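Local coordinates for UPF0033 domain-containing protein (Desulfitobacterium hafniense, PDB 3HZ7) that is of unknown function but, as the TusA-like domain of a longer protein, probably carries sulfur on a cysteine, at residues R17-L22 with Q46-G51. Sequence-based numbering, arbitrary orientation.
Sequences RAKKAL and QKMAEG
Met48, present as selenomethionine, reaches from helix 39-52 toward helix 13-23 and ends among Ala18, Lys19 and Leu22. Its CG lies anti to the backbone N (chi1 176°), which carries the side chain out across the gap; bends at the next two torsions then fold the tip over. The methyl CE thereby comes to rest 3.6 Å from CB of Ala18, and it also lies 3.8 Å from the backbone N of Lys19. CD1 of Leu22 lies against the end of the chain, 4.0 Å from both SE and CE of Met48. On the outer side the long, extended Lys19 runs past the selenomethionine rather than ending on it: its CB is 4.3 Å from SE, whereas NZ is carried well beyond the selenium.

Ala18 and Leu22 are one helical turn apart, with the amide of Leu22 bonded to the carbonyl of Ala18, so together they present a short methyl surface to the bent chain. Both are buried. Below them, Ala18 touches Val34 and Leu22 touches Val32 and Ile70 of the sheet; Met48 also meets Ile70, so selenomethionine and leucine share a support on strand 66-71.

The two segments run in nearly the same direction, their axes 29° apart and 10.9 Å at closest approach, as expected for neighbouring helices on one face of the two-layer alpha/beta fold of TusA-like proteins. With backbones this far apart, the bent Met48 side chain bridges most of the gap. No hydrogen bond or salt bridge joins the segments; the contact is van der Waals packing of a methyl-selenium end, a sulfur in the native methionine, against aliphatic groups. The pairing therefore probably rests on shape and, on the inner side with Ala18 and Leu22, on exclusion of water, while Lys19 flanks the open side.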
ATOM      1  N   ARG A  17      -0.205  -7.829   3.220  1.00 16.02           N
ATOM      2  CA  ARG A  17      -0.316  -8.120   1.811  1.00 16.30           C
ATOM      3  C   ARG A  17       0.580  -7.144   1.028  1.00 20.98           C
ATOM      4  O   ARG A  17       1.298  -7.523   0.103  1.00 16.67           O
ATOM      5  CB  ARG A  17      -1.805  -8.044   1.419  1.00 21.51           C
ATOM      6  CG  ARG A  17      -2.673  -9.213   1.967  1.00 22.86           C
ATOM      7  CD  ARG A  17      -4.136  -9.207   1.512  1.00 21.42           C
ATOM      8  NE  ARG A  17      -4.214  -9.324   0.058  1.00 29.18           N
ATOM      9  CZ  ARG A  17      -5.297  -9.051  -0.680  1.00 37.27           C
ATOM     10  NH1 ARG A  17      -6.432  -8.624  -0.110  1.00 25.44           N
ATOM     11  NH2 ARG A  17      -5.246  -9.209  -2.005  1.00 36.15           N
ATOM     12  N   ALA A  18       0.582  -5.876   1.432  1.00 20.26           N
ATOM     13  CA  ALA A  18       1.405  -4.885   0.768  1.00 22.55           C
ATOM     14  C   ALA A  18       2.862  -5.166   0.953  1.00 19.74           C
ATOM     15  O   ALA A  18       3.633  -5.063  -0.002  1.00 21.65           O
ATOM     16  CB  ALA A  18       1.076  -3.416   1.285  1.00 19.67           C
ATOM     17  N   LYS A  19       3.267  -5.520   2.168  1.00 17.43           N
ATOM     18  CA  LYS A  19       4.676  -5.756   2.390  1.00 24.27           C
ATOM     19  C   LYS A  19       5.176  -6.989   1.599  1.00 22.45           C
ATOM     20  O   LYS A  19       6.285  -6.985   1.045  1.00 28.04           O
ATOM     21  CB  LYS A  19       4.976  -5.911   3.909  1.00 26.49           C
ATOM     22  CG  LYS A  19       6.478  -5.962   4.199  1.00 27.52           C
ATOM     23  CD  LYS A  19       6.757  -5.841   5.682  1.00 43.94           C
ATOM     24  CE  LYS A  19       8.220  -6.113   5.999  1.00 51.26           C
ATOM     25  NZ  LYS A  19       8.530  -5.695   7.403  1.00 55.24           N
ATOM     26  N   LYS A  20       4.363  -8.027   1.548  1.00 25.52           N
ATOM     27  CA  LYS A  20       4.699  -9.248   0.803  1.00 27.77           C
ATOM     28  C   LYS A  20       4.856  -8.868  -0.670  1.00 23.75           C
ATOM     29  O   LYS A  20       5.779  -9.300  -1.350  1.00 22.78           O
ATOM     30  CB  LYS A  20       3.571 -10.271   0.883  1.00 28.16           C
ATOM     31  CG  LYS A  20       3.271 -10.802   2.268  1.00 39.94           C
ATOM     32  CD  LYS A  20       2.296 -11.978   2.206  1.00 34.38           C
ATOM     33  CE  LYS A  20       2.735 -13.039   1.219  1.00 35.00           C
ATOM     34  NZ  LYS A  20       2.198 -14.381   1.588  1.00 36.91           N
ATOM     35  N   ALA A  21       3.937  -8.073  -1.181  1.00 21.59           N
ATOM     36  CA  ALA A  21       4.069  -7.686  -2.590  1.00 21.94           C
ATOM     37  C   ALA A  21       5.325  -6.863  -2.858  1.00 24.40           C
ATOM     38  O   ALA A  21       5.970  -7.021  -3.949  1.00 23.93           O
ATOM     39  CB  ALA A  21       2.819  -6.916  -3.076  1.00 19.77           C
ATOM     40  N   LEU A  22       5.688  -5.972  -1.918  1.00 26.75           N
ATOM     41  CA  LEU A  22       6.887  -5.146  -2.112  1.00 26.84           C
ATOM     42  C   LEU A  22       8.180  -5.963  -2.004  1.00 28.18           C
ATOM     43  O   LEU A  22       9.087  -5.801  -2.798  1.00 22.83           O
ATOM     44  CB  LEU A  22       6.909  -3.984  -1.123  1.00 32.00           C
ATOM     45  CG  LEU A  22       5.880  -2.895  -1.436  1.00 32.31           C
ATOM     46  CD1 LEU A  22       5.458  -2.135  -0.162  1.00 26.01           C
ATOM     47  CD2 LEU A  22       6.473  -1.988  -2.511  1.00 32.24           C
ATOM     48  N   GLN A  46       1.510   3.730   5.277  1.00 29.41           N
ATOM     49  CA  GLN A  46       2.581   4.727   5.091  1.00 24.55           C
ATOM     50  C   GLN A  46       3.754   4.563   6.059  1.00 21.50           C
ATOM     51  O   GLN A  46       4.933   4.740   5.693  1.00 24.58           O
ATOM     52  CB  GLN A  46       2.042   6.164   5.176  1.00 29.03           C
ATOM     53  CG  GLN A  46       1.112   6.497   4.023  1.00 27.88           C
ATOM     54  CD  GLN A  46       0.979   7.974   3.755  1.00 32.67           C
ATOM     55  OE1 GLN A  46       0.526   8.748   4.606  1.00 29.26           O
ATOM     56  NE2 GLN A  46       1.360   8.370   2.536  1.00 21.29           N
ATOM     57  N   LYS A  47       3.452   4.199   7.292  1.00 28.12           N
ATOM     58  CA  LYS A  47       4.534   3.980   8.292  1.00 30.82           C
ATOM     59  C   LYS A  47       5.412   2.803   7.843  1.00 28.94           C
ATOM     60  O   LYS A  47       6.654   2.830   7.976  1.00 26.65           O
ATOM     61  CB  LYS A  47       3.937   3.686   9.679  1.00 33.32           C
ATOM     62  CG  LYS A  47       2.941   4.802  10.181  1.00 35.40           C
ATOM     63  CD  LYS A  47       3.182   5.138  11.646  1.00 42.55           C
ATOM     64  CE  LYS A  47       2.184   6.136  12.234  1.00 51.35           C
ATOM     65  NZ  LYS A  47       0.787   5.587  12.305  1.00 52.36           N
HETATM   66  N   MSE A  48       4.774   1.769   7.286  1.00 30.48           N
HETATM   67  CA  MSE A  48       5.521   0.602   6.785  1.00 24.89           C
HETATM   68  C   MSE A  48       6.333   1.023   5.598  1.00 28.66           C
HETATM   69  O   MSE A  48       7.495   0.612   5.448  1.00 26.34           O
HETATM   70  CB  MSE A  48       4.547  -0.537   6.407  1.00 31.13           C
HETATM   71  CG  MSE A  48       5.218  -1.764   5.787  1.00 38.04           C
HETATM   72 SE   MSE A  48       5.469  -1.688   3.797  1.00 39.79          SE
HETATM   73  CE  MSE A  48       3.605  -1.881   3.357  1.00 15.10           C
ATOM     74  N   ALA A  49       5.752   1.868   4.732  1.00 27.95           N
ATOM     75  CA  ALA A  49       6.508   2.306   3.544  1.00 30.36           C
ATOM     76  C   ALA A  49       7.737   3.153   3.977  1.00 30.79           C
ATOM     77  O   ALA A  49       8.855   2.968   3.471  1.00 27.82           O
ATOM     78  CB  ALA A  49       5.594   3.140   2.598  1.00 24.04           C
ATOM     79  N   GLU A  50       7.521   4.108   4.882  1.00 34.13           N
ATOM     80  CA  GLU A  50       8.647   4.932   5.319  1.00 38.19           C
ATOM     81  C   GLU A  50       9.636   3.979   5.967  1.00 38.64           C
ATOM     82  O   GLU A  50      10.824   4.004   5.636  1.00 42.30           O
ATOM     83  CB  GLU A  50       8.208   6.047   6.291  1.00 35.58           C
ATOM     84  CG  GLU A  50       7.790   5.599   7.673  1.00 54.79           C
ATOM     85  CD  GLU A  50       7.728   6.755   8.677  1.00 66.64           C
ATOM     86  OE1 GLU A  50       8.792   7.367   8.942  1.00 72.34           O
ATOM     87  OE2 GLU A  50       6.626   7.052   9.204  1.00 65.52           O
ATOM     88  N   GLY A  51       9.146   3.130   6.879  1.00 41.84           N
ATOM     89  CA  GLY A  51      10.014   2.142   7.498  1.00 34.90           C
ATOM     90  C   GLY A  51      10.920   1.481   6.463  1.00 34.75           C
ATOM     91  O   GLY A  51      12.138   1.438   6.653  1.00 42.90           O
TER